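Local coordinates for putative major capsid protein (Cafeteriavirus-dependent mavirus, PDB 6G44), which probably forms the outer shell of the virophage, with three copies of a double jelly-roll subunit joined into a capsomer, at residues C[49-54]-C[262-267]; C[77-82]-C[198-203]; C[443-448]-C[492-497]. All blocks are in the same frame, centred on the assembly; numbering follows the deposited sequence.

Contacts 1 and 2 share one antiparallel sheet in the earlier part of this double jelly-roll chain: contact 2 pairs two of its strands, and contact 1 lays a loop on a third. Their centres are 11 Å apart. Strand 74-84 is the link: it pairs with 195-205 in contact 2 and with 258-273, which carries half of contact 1. Along the chain, contact 2 is nested inside the loop that contact 1 closes. Contact 3 follows both. Its centre is 44 Å from that of contact 1 and 46 Å from that of contact 2, on the opposite side of the chain's centre from contact 2. It joins two later loops where two neighbouring subunits approach.

Contact 1: C[49-54]-C[262-267]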
# COMPACT_ATOMS: atom_id res chain seq x y z
N SER C 49 -29.96 27.19 14.08
CA SER C 49 -29.59 28.58 14.28
C SER C 49 -28.20 28.86 13.73
O SER C 49 -27.44 27.91 13.49
CB SER C 49 -29.65 28.89 15.76
OG SER C 49 -28.74 28.12 16.50
N ASP C 50 -27.87 30.13 13.54
CA ASP C 50 -26.57 30.50 12.99
C ASP C 50 -25.49 29.89 13.86
O ASP C 50 -25.54 29.96 15.09
CB ASP C 50 -26.34 32.02 12.91
CG ASP C 50 -27.26 32.72 11.93
OD1 ASP C 50 -27.95 32.06 11.13
OD2 ASP C 50 -27.28 33.98 11.97
N ALA C 51 -24.49 29.29 13.21
CA ALA C 51 -23.44 28.59 13.91
C ALA C 51 -22.67 29.52 14.85
O ALA C 51 -22.51 30.68 14.54
CB ALA C 51 -22.45 28.00 12.89
N PRO C 52 -22.16 28.97 15.96
CA PRO C 52 -21.37 29.84 16.86
C PRO C 52 -20.14 30.33 16.12
O PRO C 52 -19.40 29.52 15.54
CB PRO C 52 -21.01 28.94 18.02
CG PRO C 52 -21.23 27.55 17.53
CD PRO C 52 -22.27 27.60 16.47
N ASN C 53 -19.88 31.62 16.14
CA ASN C 53 -18.91 32.22 15.24
C ASN C 53 -17.46 31.73 15.48
O ASN C 53 -16.65 31.70 14.54
CB ASN C 53 -18.99 33.75 15.30
CG ASN C 53 -18.11 34.42 14.28
OD1 ASN C 53 -18.21 34.15 13.08
ND2 ASN C 53 -17.24 35.31 14.76
N ASN C 54 -17.15 31.36 16.72
CA ASN C 54 -15.81 30.85 17.06
C ASN C 54 -15.78 29.32 17.21
O ASN C 54 -14.81 28.76 17.75
CB ASN C 54 -15.26 31.51 18.32
CG ASN C 54 -15.95 31.06 19.57
OD1 ASN C 54 -17.01 30.45 19.54
ND2 ASN C 54 -15.31 31.36 20.71
N THR C 262 -12.69 32.35 13.65
CA THR C 262 -13.78 33.25 13.26
C THR C 262 -14.48 32.72 12.03
O THR C 262 -13.94 31.88 11.29
CB THR C 262 -13.27 34.69 13.00
OG1 THR C 262 -12.35 34.71 11.90
CG2 THR C 262 -12.63 35.27 14.25
N GLY C 263 -15.68 33.22 11.78
CA GLY C 263 -16.42 32.89 10.59
C GLY C 263 -16.82 31.42 10.52
O GLY C 263 -17.05 30.92 9.43
N PHE C 264 -16.91 30.77 11.67
CA PHE C 264 -17.25 29.32 11.70
C PHE C 264 -18.63 29.03 11.11
O PHE C 264 -19.62 29.69 11.44
CB PHE C 264 -17.14 28.78 13.11
CG PHE C 264 -17.39 27.31 13.20
CD1 PHE C 264 -16.35 26.42 12.97
CD2 PHE C 264 -18.63 26.81 13.50
CE1 PHE C 264 -16.57 25.05 13.06
CE2 PHE C 264 -18.85 25.44 13.59
CZ PHE C 264 -17.82 24.57 13.34
N LYS C 265 -18.66 28.06 10.19
CA LYS C 265 -19.89 27.55 9.61
C LYS C 265 -19.82 26.02 9.61
O LYS C 265 -18.73 25.45 9.54
CB LYS C 265 -20.06 28.03 8.19
CG LYS C 265 -20.20 29.55 8.06
CD LYS C 265 -21.51 30.04 8.65
CE LYS C 265 -21.72 31.54 8.47
NZ LYS C 265 -22.88 31.99 9.30
N ILE C 266 -20.98 25.39 9.71
CA ILE C 266 -21.09 23.94 9.70
C ILE C 266 -22.38 23.52 9.04
O ILE C 266 -23.44 24.12 9.29
CB ILE C 266 -20.92 23.35 11.12
CG1 ILE C 266 -20.84 21.80 11.08
CG2 ILE C 266 -22.02 23.84 12.05
CD1 ILE C 266 -20.54 21.18 12.42
N ASN C 267 -22.29 22.53 8.15
CA ASN C 267 -23.46 21.89 7.53
C ASN C 267 -23.32 20.38 7.66
O ASN C 267 -22.21 19.88 7.73
CB ASN C 267 -23.54 22.29 6.06
CG ASN C 267 -23.82 23.77 5.85
OD1 ASN C 267 -24.32 24.45 6.74
ND2 ASN C 267 -23.54 24.25 4.66
O HOH W 1 -22.60 32.08 12.29
O HOH W 2 -19.93 32.39 11.61
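Asn53 OD1 is gripped by two donors, Gly263 N and a bridging water. This pins a loop of the double jelly-roll fold onto strand 258-273, close to where that strand turns a corner. The loop joins strands 43-45 and 58-66. The bond from Gly263 N to Asn53 OD1 is 3.0 Å long but bent, and the donor sits above the amide plane, not on a lone pair. The CB of Asn53 points away from the strand, but with CG anti to the backbone N (chi1 -174°) the amide returns to it. The water gives one proton to Asn53 OD1 and the other to Phe264 O, the latter over 2.7 Å. Main chain adds a straighter bond. Phe264 N donates to Asn53 O over 3.0 Å, with 161° at the hydrogen. One asparagine thus holds two successive backbone N-H groups, one with its side chain and one with its carbonyl. Gly263, the first of the two, has a positive phi and marks the corner.

Next to this grip the carbonyl of Pro52 lies against buried Phe264, with O 3.4 Å from Phe264 CB. The apolar pairs follow. The methyl of Ala51 comes down on the strand, with CB 4.0 Å from Phe264 CD2. It also reaches Ile266 CG2. Within the fold, Phe264 and Ile266 pack on Val77 of strand 74-84 and on Ile59 of strand 58-66, and the Phe264 ring meets that of Phe236.

The side of Lys265 is exposed. There the lysine amine and the loop are joined through solvent and not directly. A second water donates to Ala51 O over 2.7 Å and accepts a proton from Lys265 NZ over 3.0 Å.

Contact 2: C[77-82]-C[198-203]; sequences VSFTAE and IDFVVD
Phe79 and Phe200 meet across an antiparallel strand pair, 74-84 with 195-205, within a jelly-roll sheet. Backbone bonds hold the register in three hydrogen-bonded pairs: Val77 with Val202, Phe79 with Phe200 and Ala81 with Ile198. The bond from Phe200 N to Phe79 O is 2.9 Å and nearly straight.

The face bearing the two rings is buried and tight. Phe79 CG lies between its own N and carbonyl carbon (chi1 56°), which turns the ring toward the partner strand. Phe200 CB then sits over one face of the Phe79 ring, 4.1 Å from its centroid, as a CH-pi contact. The ring planes are 28° apart but slid past each other, so they barely overlap. Phe79 CE1 comes to 3.5 Å from Phe200 CD2. Ala81 CB fills in at the edge of the Phe200 ring. Ile242 touches both rings and Ala81, and Leu98 covers Phe200 and Val202.

The other face is looser and partly exposed. Ser78 CB meets Val201 CG2 at 4.0 Å. Beside them Thr80 OG1 donates to Asp199 OD1 over 2.7 Å, coming from above the carboxylate plane. His187 NE2 also bonds to OD1. Two partners converge on this oxygen, consistent with a charged carboxylate. Such a charge would tend to stabilise a protonated His187.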
# COMPACT_ATOMS: atom_id res chain seq x y z
N VAL C 77 -17.20 21.67 7.73
CA VAL C 77 -16.89 22.87 8.53
C VAL C 77 -16.03 23.79 7.73
O VAL C 77 -15.17 23.35 6.96
CB VAL C 77 -16.24 22.58 9.88
CG1 VAL C 77 -17.17 21.78 10.78
CG2 VAL C 77 -14.88 21.93 9.72
N SER C 78 -16.27 25.09 7.88
CA SER C 78 -15.42 26.10 7.31
C SER C 78 -15.17 27.18 8.34
O SER C 78 -16.06 27.48 9.14
CB SER C 78 -15.99 26.67 6.02
OG SER C 78 -17.17 27.35 6.25
N PHE C 79 -13.96 27.71 8.35
CA PHE C 79 -13.63 28.77 9.30
C PHE C 79 -12.34 29.42 8.89
O PHE C 79 -11.61 28.91 8.01
CB PHE C 79 -13.49 28.19 10.71
CG PHE C 79 -12.48 27.07 10.81
CD1 PHE C 79 -11.13 27.34 11.05
CD2 PHE C 79 -12.87 25.74 10.60
CE1 PHE C 79 -10.20 26.30 11.12
CE2 PHE C 79 -11.94 24.70 10.67
CZ PHE C 79 -10.61 25.00 10.93
N THR C 80 -12.04 30.53 9.54
CA THR C 80 -10.76 31.20 9.41
C THR C 80 -10.04 31.10 10.75
O THR C 80 -10.64 31.35 11.79
CB THR C 80 -10.94 32.69 9.02
OG1 THR C 80 -11.60 32.76 7.75
CG2 THR C 80 -9.61 33.41 8.96
N ALA C 81 -8.78 30.67 10.73
CA ALA C 81 -7.91 30.65 11.90
C ALA C 81 -6.87 31.74 11.77
O ALA C 81 -6.19 31.83 10.75
CB ALA C 81 -7.22 29.31 12.02
N GLU C 82 -6.75 32.56 12.82
CA GLU C 82 -5.67 33.54 12.91
C GLU C 82 -4.67 33.06 13.93
O GLU C 82 -5.02 32.85 15.08
CB GLU C 82 -6.20 34.93 13.32
CG GLU C 82 -5.09 35.97 13.35
CD GLU C 82 -5.56 37.39 13.61
OE1 GLU C 82 -4.74 38.31 13.45
OE2 GLU C 82 -6.72 37.60 14.00
N ILE C 198 -5.64 31.87 7.87
CA ILE C 198 -5.86 30.76 6.93
C ILE C 198 -7.33 30.34 6.98
O ILE C 198 -7.87 30.05 8.06
CB ILE C 198 -4.96 29.54 7.26
CG1 ILE C 198 -3.52 29.98 7.39
CG2 ILE C 198 -5.12 28.46 6.17
CD1 ILE C 198 -2.56 28.93 7.87
N ASP C 199 -7.96 30.28 5.82
CA ASP C 199 -9.30 29.72 5.67
C ASP C 199 -9.15 28.22 5.46
O ASP C 199 -8.27 27.77 4.70
CB ASP C 199 -10.02 30.30 4.45
CG ASP C 199 -10.10 31.82 4.46
OD1 ASP C 199 -10.02 32.43 5.56
OD2 ASP C 199 -10.22 32.40 3.36
N PHE C 200 -9.99 27.45 6.12
CA PHE C 200 -10.05 25.98 5.99
C PHE C 200 -11.47 25.52 5.66
O PHE C 200 -12.45 26.12 6.14
CB PHE C 200 -9.68 25.30 7.30
CG PHE C 200 -8.25 25.46 7.73
CD1 PHE C 200 -7.30 24.55 7.35
CD2 PHE C 200 -7.86 26.51 8.56
CE1 PHE C 200 -6.01 24.66 7.77
CE2 PHE C 200 -6.55 26.66 8.96
CZ PHE C 200 -5.62 25.70 8.59
N VAL C 201 -11.58 24.43 4.91
CA VAL C 201 -12.84 23.71 4.71
C VAL C 201 -12.52 22.23 4.90
O VAL C 201 -11.60 21.72 4.23
CB VAL C 201 -13.45 23.91 3.33
CG1 VAL C 201 -14.78 23.20 3.23
CG2 VAL C 201 -13.65 25.38 3.02
N VAL C 202 -13.24 21.56 5.77
CA VAL C 202 -13.05 20.10 6.02
C VAL C 202 -14.40 19.41 5.99
O VAL C 202 -15.33 19.86 6.67
CB VAL C 202 -12.39 19.84 7.39
CG1 VAL C 202 -12.32 18.35 7.71
CG2 VAL C 202 -11.01 20.48 7.42
N ASP C 203 -14.49 18.30 5.25
CA ASP C 203 -15.72 17.47 5.12
C ASP C 203 -15.35 16.09 5.68
O ASP C 203 -14.63 15.34 5.00
CB ASP C 203 -16.14 17.42 3.64
CG ASP C 203 -17.41 16.62 3.37
OD1 ASP C 203 -17.77 15.75 4.17
OD2 ASP C 203 -18.06 16.86 2.29

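Contact 3: C[443-448]-C[492-497]; sequences NANKSI and LTLYTP
The first torsions of Asn443 and Thr493 turn their polar ends to each other. In Asn443 the amide carbon CG lies anti to the carbonyl carbon (chi1 -63°). In Thr493 the hydroxyl stands between backbone N and carbonyl carbon (chi1 54°). OG1 then faces the asparagine amide and gives Asn443 OD1 a weak bond of 3.4 Å. A water also lies 3.0 Å from Asn443 OD1. The other end of the same amide, ND2, bonds to Asp477 OD2 on strand 464-482. Close by, Asn443 CB presses against Thr493 O at 3.1 Å.

The contact joins two loops of the double jelly-roll, one leading into strand 448-457 and the other into helix 497-501. A single backbone bridge ties them. Tyr495 uses both its N and its O, on residues flanking Ala444. Tyr495 N donates to Asn443 O over 3.0 Å, and Asn445 N donates to Tyr495 O over 2.8 Å. The first bond runs almost along the C=O axis; at the second the donor is tilted from the carbonyl plane. Asn445 is also the centre of an inverse gamma turn, closed by a weak bond from Lys446 N to Ala444 O.

Leu494 covers the bridged carbonyl, with CD2 3.7 Å from Asn443 O. Apolar contact comes from Pro497, whose CG is 4.3 Å from Ala444 CB. Thr496, just before the proline, is the N-cap of the helix, with OG1 bonded to Gln499 N. Ile31 of the third subunit packs on Thr493 and Tyr495, so the joint lies beside a subunit interface.

The stronger bonds between the loops are made by main chain. Asp477 OD2 accepts from Asn443 ND2, which would set which end of the amide faces Thr493; the Thr493 hydroxyl adds only a weak bond.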
# COMPACT_ATOMS: atom_id res chain seq x y z
N ASN C 443 -19.58 -11.37 24.58
CA ASN C 443 -21.06 -11.36 24.47
C ASN C 443 -21.77 -12.27 25.48
O ASN C 443 -22.99 -12.42 25.44
CB ASN C 443 -21.54 -11.65 23.04
CG ASN C 443 -21.08 -10.60 22.08
OD1 ASN C 443 -21.03 -9.44 22.44
ND2 ASN C 443 -20.71 -10.99 20.85
N ALA C 444 -21.03 -12.86 26.41
CA ALA C 444 -21.69 -13.64 27.47
C ALA C 444 -22.37 -12.70 28.45
O ALA C 444 -21.80 -11.69 28.87
CB ALA C 444 -20.69 -14.48 28.21
N ASN C 445 -23.59 -13.06 28.85
CA ASN C 445 -24.29 -12.30 29.89
C ASN C 445 -23.85 -12.73 31.30
O ASN C 445 -24.66 -13.03 32.17
CB ASN C 445 -25.81 -12.44 29.74
CG ASN C 445 -26.56 -11.47 30.62
OD1 ASN C 445 -26.01 -10.45 31.05
ND2 ASN C 445 -27.82 -11.78 30.91
N LYS C 446 -22.55 -12.75 31.52
CA LYS C 446 -21.96 -13.20 32.76
C LYS C 446 -21.30 -11.97 33.37
O LYS C 446 -20.53 -11.28 32.69
CB LYS C 446 -20.91 -14.27 32.50
CG LYS C 446 -20.18 -14.71 33.76
CD LYS C 446 -19.07 -15.71 33.52
CE LYS C 446 -18.20 -15.82 34.76
NZ LYS C 446 -18.98 -16.29 35.95
N SER C 447 -21.57 -11.71 34.65
CA SER C 447 -20.96 -10.59 35.35
C SER C 447 -19.50 -10.92 35.66
O SER C 447 -19.18 -12.05 36.05
CB SER C 447 -21.72 -10.28 36.65
OG SER C 447 -23.06 -9.91 36.38
N ILE C 448 -18.62 -9.95 35.46
CA ILE C 448 -17.20 -10.08 35.77
C ILE C 448 -16.69 -8.85 36.49
O ILE C 448 -17.28 -7.77 36.41
CB ILE C 448 -16.33 -10.34 34.51
CG1 ILE C 448 -16.48 -9.20 33.48
CG2 ILE C 448 -16.68 -11.70 33.93
CD1 ILE C 448 -15.48 -9.29 32.33
N LEU C 492 -27.40 -4.51 23.39
CA LEU C 492 -26.25 -5.39 23.38
C LEU C 492 -26.66 -6.78 22.90
O LEU C 492 -27.80 -7.20 23.11
CB LEU C 492 -25.66 -5.49 24.79
CG LEU C 492 -25.14 -4.21 25.42
CD1 LEU C 492 -24.62 -4.52 26.83
CD2 LEU C 492 -24.06 -3.53 24.57
N THR C 493 -25.73 -7.47 22.25
CA THR C 493 -25.95 -8.82 21.78
C THR C 493 -25.42 -9.74 22.87
O THR C 493 -24.21 -9.99 22.94
CB THR C 493 -25.20 -9.06 20.44
OG1 THR C 493 -23.81 -8.73 20.58
CG2 THR C 493 -25.78 -8.21 19.35
N LEU C 494 -26.30 -10.19 23.75
CA LEU C 494 -25.93 -11.01 24.91
C LEU C 494 -26.59 -12.38 24.89
O LEU C 494 -27.77 -12.52 24.52
CB LEU C 494 -26.30 -10.28 26.21
CG LEU C 494 -25.64 -8.93 26.43
CD1 LEU C 494 -26.17 -8.30 27.71
CD2 LEU C 494 -24.13 -9.05 26.46
N TYR C 495 -25.83 -13.39 25.31
CA TYR C 495 -26.23 -14.79 25.30
C TYR C 495 -25.68 -15.47 26.54
O TYR C 495 -24.73 -14.98 27.16
CB TYR C 495 -25.73 -15.50 24.03
CG TYR C 495 -26.09 -14.73 22.79
CD1 TYR C 495 -27.32 -14.91 22.16
CD2 TYR C 495 -25.24 -13.74 22.33
CE1 TYR C 495 -27.65 -14.11 21.05
CE2 TYR C 495 -25.57 -12.95 21.26
CZ TYR C 495 -26.75 -13.13 20.62
OH TYR C 495 -27.01 -12.31 19.54
N THR C 496 -26.24 -16.61 26.90
CA THR C 496 -25.70 -17.35 28.02
C THR C 496 -24.36 -17.97 27.63
O THR C 496 -24.16 -18.32 26.45
CB THR C 496 -26.62 -18.47 28.51
OG1 THR C 496 -26.75 -19.46 27.49
CG2 THR C 496 -28.00 -17.91 28.91
N PRO C 497 -23.46 -18.18 28.62
CA PRO C 497 -22.25 -18.92 28.29
C PRO C 497 -22.56 -20.28 27.64
O PRO C 497 -21.90 -20.68 26.68
CB PRO C 497 -21.56 -19.07 29.64
CG PRO C 497 -22.00 -17.90 30.43
CD PRO C 497 -23.40 -17.58 29.96
O HOH W 3 -22.79 -7.29 23.68